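Local coordinates for lipid transferase CIDEC (Mus musculus, PDB 4IKG), which mediates lipid droplet fusion and the transfer of triacylglycerol between droplets, promoting unilocular lipid droplets in white adipose tissue, at residues Leu46-Asp51 and Thr68-Leu73; Arg4-Arg9 and Glu59-Leu64. All coordinates share one frame; numbering follows the deposited sequence.

Interaction 1 (Leu46-Asp51 and Thr68-Leu73); sequences LVLEED and TMFMVL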
# COMPACT_ATOMS: atom_id res chain seq x y z
N LEU A 46 2.93 -3.82 2.95
CA LEU A 46 2.74 -3.04 1.74
C LEU A 46 3.60 -3.64 0.63
O LEU A 46 4.79 -3.92 0.84
CB LEU A 46 3.13 -1.58 1.95
CG LEU A 46 2.88 -0.69 0.73
CD1 LEU A 46 1.41 -0.70 0.36
CD2 LEU A 46 3.37 0.73 0.98
N VAL A 47 3.00 -3.85 -0.53
CA VAL A 47 3.71 -4.53 -1.61
C VAL A 47 3.57 -3.77 -2.93
O VAL A 47 2.68 -2.93 -3.07
CB VAL A 47 3.21 -5.99 -1.75
CG1 VAL A 47 2.33 -6.17 -2.98
CG2 VAL A 47 4.39 -6.95 -1.76
N LEU A 48 4.45 -4.04 -3.88
CA LEU A 48 4.32 -3.46 -5.21
C LEU A 48 3.32 -4.26 -6.06
O LEU A 48 3.39 -5.49 -6.10
CB LEU A 48 5.68 -3.37 -5.92
CG LEU A 48 6.69 -2.37 -5.36
CD1 LEU A 48 7.88 -2.22 -6.30
CD2 LEU A 48 6.04 -1.02 -5.10
N GLU A 49 2.39 -3.56 -6.71
CA GLU A 49 1.37 -4.20 -7.54
C GLU A 49 1.98 -4.83 -8.78
O GLU A 49 1.41 -5.74 -9.38
CB GLU A 49 0.29 -3.18 -7.94
CG GLU A 49 0.11 -2.97 -9.45
CD GLU A 49 -0.85 -3.96 -10.09
OE1 GLU A 49 -1.86 -4.32 -9.45
OE2 GLU A 49 -0.59 -4.39 -11.23
N GLU A 50 3.16 -4.34 -9.16
CA GLU A 50 3.80 -4.78 -10.39
C GLU A 50 4.32 -6.21 -10.30
O GLU A 50 4.13 -7.01 -11.22
CB GLU A 50 4.93 -3.83 -10.79
CG GLU A 50 5.63 -4.23 -12.07
CD GLU A 50 6.74 -3.27 -12.44
OE1 GLU A 50 7.59 -3.63 -13.29
OE2 GLU A 50 6.76 -2.15 -11.89
N ASP A 51 4.98 -6.54 -9.18
CA ASP A 51 5.60 -7.85 -9.04
C ASP A 51 5.60 -8.40 -7.61
O ASP A 51 6.23 -9.42 -7.33
CB ASP A 51 7.03 -7.82 -9.58
CG ASP A 51 7.79 -6.57 -9.15
OD1 ASP A 51 7.56 -6.10 -8.01
OD2 ASP A 51 8.60 -6.06 -9.95
N THR A 68 3.72 5.23 -8.52
CA THR A 68 3.84 3.82 -8.14
C THR A 68 2.51 3.27 -7.63
O THR A 68 1.92 3.82 -6.70
CB THR A 68 4.92 3.61 -7.06
OG1 THR A 68 6.20 4.00 -7.58
CG2 THR A 68 4.97 2.15 -6.64
N MET A 69 2.05 2.18 -8.24
CA MET A 69 0.83 1.52 -7.79
C MET A 69 1.14 0.50 -6.71
O MET A 69 1.87 -0.47 -6.94
CB MET A 69 0.11 0.85 -8.96
CG MET A 69 -1.21 0.20 -8.59
SD MET A 69 -2.45 1.38 -8.03
CE MET A 69 -2.66 2.37 -9.51
N PHE A 70 0.60 0.71 -5.51
CA PHE A 70 0.82 -0.21 -4.41
C PHE A 70 -0.25 -1.28 -4.32
O PHE A 70 -1.21 -1.29 -5.09
CB PHE A 70 0.90 0.55 -3.08
CG PHE A 70 2.08 1.47 -2.98
CD1 PHE A 70 3.32 1.00 -2.59
CD2 PHE A 70 1.95 2.82 -3.28
CE1 PHE A 70 4.41 1.85 -2.50
CE2 PHE A 70 3.03 3.67 -3.19
CZ PHE A 70 4.26 3.19 -2.80
N MET A 71 -0.07 -2.19 -3.36
CA MET A 71 -1.01 -3.27 -3.12
C MET A 71 -0.86 -3.73 -1.68
O MET A 71 0.21 -4.20 -1.27
CB MET A 71 -0.75 -4.43 -4.08
CG MET A 71 -1.74 -5.57 -3.95
SD MET A 71 -2.07 -6.37 -5.53
CE MET A 71 -2.28 -8.07 -5.00
N VAL A 72 -1.89 -3.57 -0.87
CA VAL A 72 -1.76 -3.93 0.53
C VAL A 72 -2.01 -5.38 0.70
O VAL A 72 -2.90 -5.94 0.09
CB VAL A 72 -2.77 -3.26 1.44
CG1 VAL A 72 -2.38 -1.84 1.73
CG2 VAL A 72 -4.16 -3.36 0.87
N LEU A 73 -1.22 -5.98 1.55
CA LEU A 73 -1.49 -7.34 1.94
C LEU A 73 -1.96 -7.38 3.37
O LEU A 73 -1.33 -6.90 4.29
CB LEU A 73 -0.26 -8.20 1.78
CG LEU A 73 -0.16 -8.99 0.50
CD1 LEU A 73 -1.15 -8.62 -0.59
CD2 LEU A 73 1.25 -8.80 0.03
O HOH W 1 3.77 -1.40 -8.90
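V47 and M71 face each other as the hydrogen-bonded pair of an antiparallel ladder in the ubiquitin-like CIDE-N domain, where strand 69-73 lies between strands 7-11 and 45-48. V47 N donates to M71 O at 2.9 Å. The return bond, M71 N to V47 O, is equally short but weak and more bent, and the same V47 O also receives a CA-H contact from F70. One step on, E49 N reaches M69 O at 3.1 Å in a straighter bond (161°), which extends the pairing one residue past the end of strand 45-48. M69 O is gripped twice, for besides E49 N it accepts a hydrogen bond from a water at 2.9 Å, and the same water takes a weak hydrogen bond from E50 N.

L46 and V72 send their side chains to one face of the sheet, V47 and M71 to the other. L46 lies across F70: with CG anti to the backbone N (chi1 -177°), its CD2 comes within 3.6 Å of F70 CD1, while its CD1 meets F70 CB. V47 runs alongside M71, its CG1 3.7 Å from M71 CB, and V47 CB meets the CD2 methyl of L73. Separately, L48 CD2 touches T68 CG2 at 3.7 Å, and that T68 methyl in turn sits over the rim of one face of the F70 ring. E49 rests its CG on M69 CG at 3.5 Å.

In the next shell, L26, L29 and L30 of helix 26-36 pack on L46, whereas M71 is met by R15 and W79. The bend at chi2 (87°) turns the E49 carboxylate away from M69, and its OE1 forms a salt bridge with R15 NE.

Interaction 2 (Arg4-Arg9 and Glu59-Leu64); sequences RARPCR and EYFQAL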
# COMPACT_ATOMS: atom_id res chain seq x y z
N ARG A 4 6.27 16.00 5.68
CA ARG A 4 6.01 16.18 4.26
C ARG A 4 5.31 14.95 3.69
O ARG A 4 5.88 13.86 3.67
CB ARG A 4 7.31 16.45 3.51
CG ARG A 4 7.10 17.02 2.11
CD ARG A 4 6.48 18.40 2.18
NE ARG A 4 5.77 18.75 0.95
CZ ARG A 4 6.15 19.70 0.10
NH1 ARG A 4 7.24 20.42 0.34
NH2 ARG A 4 5.43 19.94 -0.99
N ALA A 5 4.09 15.13 3.21
CA ALA A 5 3.27 14.02 2.74
C ALA A 5 3.76 13.44 1.40
O ALA A 5 4.67 13.98 0.77
CB ALA A 5 1.81 14.43 2.64
N ARG A 6 3.14 12.33 0.99
CA ARG A 6 3.53 11.64 -0.23
C ARG A 6 2.33 10.96 -0.88
O ARG A 6 1.58 10.24 -0.20
CB ARG A 6 4.61 10.60 0.07
CG ARG A 6 5.11 9.82 -1.13
CD ARG A 6 5.05 8.32 -0.87
NE ARG A 6 6.05 7.59 -1.64
CZ ARG A 6 5.89 7.20 -2.90
NH1 ARG A 6 6.86 6.54 -3.52
NH2 ARG A 6 4.77 7.47 -3.54
N PRO A 7 2.13 11.18 -2.18
CA PRO A 7 1.01 10.58 -2.92
C PRO A 7 1.22 9.08 -3.12
O PRO A 7 2.32 8.64 -3.46
CB PRO A 7 1.04 11.30 -4.26
CG PRO A 7 2.46 11.72 -4.43
CD PRO A 7 2.94 12.05 -3.05
N CYS A 8 0.16 8.30 -2.90
CA CYS A 8 0.24 6.85 -3.03
C CYS A 8 -0.97 6.29 -3.77
O CYS A 8 -2.11 6.62 -3.44
CB CYS A 8 0.35 6.19 -1.65
SG CYS A 8 1.76 6.74 -0.65
N ARG A 9 -0.72 5.45 -4.77
CA ARG A 9 -1.81 4.80 -5.49
C ARG A 9 -1.96 3.37 -4.98
O ARG A 9 -1.16 2.49 -5.31
CB ARG A 9 -1.56 4.81 -7.00
CG ARG A 9 -1.28 6.20 -7.55
CD ARG A 9 -1.11 6.18 -9.07
NE ARG A 9 -0.68 7.48 -9.58
CZ ARG A 9 -0.54 7.76 -10.87
NH1 ARG A 9 -0.79 6.83 -11.79
NH2 ARG A 9 -0.14 8.97 -11.25
N GLU A 59 12.66 4.33 3.74
CA GLU A 59 13.54 4.87 2.72
C GLU A 59 13.13 4.44 1.31
O GLU A 59 13.03 5.26 0.40
CB GLU A 59 15.00 4.48 2.99
CG GLU A 59 15.64 5.19 4.18
CD GLU A 59 15.06 4.76 5.51
OE1 GLU A 59 14.62 3.60 5.62
OE2 GLU A 59 15.03 5.60 6.44
N TYR A 60 12.89 3.14 1.14
CA TYR A 60 12.44 2.59 -0.14
C TYR A 60 11.05 3.11 -0.48
O TYR A 60 10.74 3.36 -1.64
CB TYR A 60 12.44 1.06 -0.11
CG TYR A 60 12.14 0.41 -1.44
CD1 TYR A 60 13.12 0.32 -2.42
CD2 TYR A 60 10.90 -0.15 -1.70
CE1 TYR A 60 12.86 -0.29 -3.64
CE2 TYR A 60 10.63 -0.76 -2.92
CZ TYR A 60 11.61 -0.83 -3.88
OH TYR A 60 11.36 -1.43 -5.09
N PHE A 61 10.22 3.25 0.55
CA PHE A 61 8.86 3.75 0.38
C PHE A 61 8.87 5.19 -0.12
O PHE A 61 8.04 5.59 -0.93
CB PHE A 61 8.08 3.66 1.69
CG PHE A 61 6.76 4.37 1.68
CD1 PHE A 61 5.65 3.81 1.05
CD2 PHE A 61 6.61 5.60 2.31
CE1 PHE A 61 4.43 4.47 1.04
CE2 PHE A 61 5.40 6.26 2.30
CZ PHE A 61 4.31 5.70 1.67
N GLN A 62 9.83 5.97 0.37
CA GLN A 62 9.98 7.36 -0.05
C GLN A 62 10.65 7.47 -1.41
O GLN A 62 10.38 8.41 -2.17
CB GLN A 62 10.77 8.15 0.99
CG GLN A 62 10.00 8.46 2.26
CD GLN A 62 8.80 9.35 2.01
OE1 GLN A 62 8.84 10.25 1.18
NE2 GLN A 62 7.72 9.10 2.74
N ALA A 63 11.52 6.52 -1.73
CA ALA A 63 12.30 6.59 -2.96
C ALA A 63 11.52 6.16 -4.20
O ALA A 63 11.89 6.51 -5.32
CB ALA A 63 13.57 5.77 -2.83
N LEU A 64 10.45 5.40 -4.00
CA LEU A 64 9.63 4.93 -5.11
C LEU A 64 8.99 6.10 -5.86
O LEU A 64 8.75 7.16 -5.28
CB LEU A 64 8.55 3.96 -4.62
CG LEU A 64 9.02 2.56 -4.21
CD1 LEU A 64 7.91 1.79 -3.52
CD2 LEU A 64 9.53 1.79 -5.42
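F61 is where helix 58-63 first meets R6, offering both its ring and its carbonyl. The R6 side chain passes over one ring face: NE stands above the centre, and CD touches F61 CZ at 3.7 Å. Guanidinium and ring planes are 40° apart and R6 CZ is 5.1 Å from the ring centroid, so any cation-pi attraction is weak. F61 O takes a hydrogen bond from R6 NE at 2.9 Å and a weak one from NH1, a fork at the final turn of the helix. R6 NH2 holds P7 O, the carbonyl of the next residue, at 2.7 Å, with that oxygen in the guanidinium plane, which helps fix the rotation of the group. C8 SG reaches the same ring obliquely, 3.6 Å from F61 CZ.

Q62 merely skirts R6, and its NE2 is hydrogen-bonded to E58 OE1. L64, just past the helix, sets CB 3.3 Å from R6 NH1, and A65 O accepts a further, weak bond from NH1. The arginine thus ties segment 4-9 to the C-terminal end of helix 58-63, whose F61 packs on L46 and V55 of strands 45-48 and 54-55, while C8 touches F70 of strand 69-73.

Interactions 1 and 2 have centres about 12 Å apart and meet through neighbouring strands of one mixed sheet. Strand 69-73 runs parallel to 7-11 on one side and antiparallel to 45-48 on the other, and F70 N lies 2.5 Å from R9 O, short for the probable hydrogen bond it makes. Side chains also meet: F70 CE1 packs 3.6 Å from L64 CD1. The segments alternate along the chain, in the order 4-9, 46-51, 59-64, 68-73. Interaction 1 pairs two strands and interaction 2 ties segment 4-9 to helix 58-63, with L64 and F70 bridging them inside the CIDE-N domain, the part of the protein involved in homodimerization.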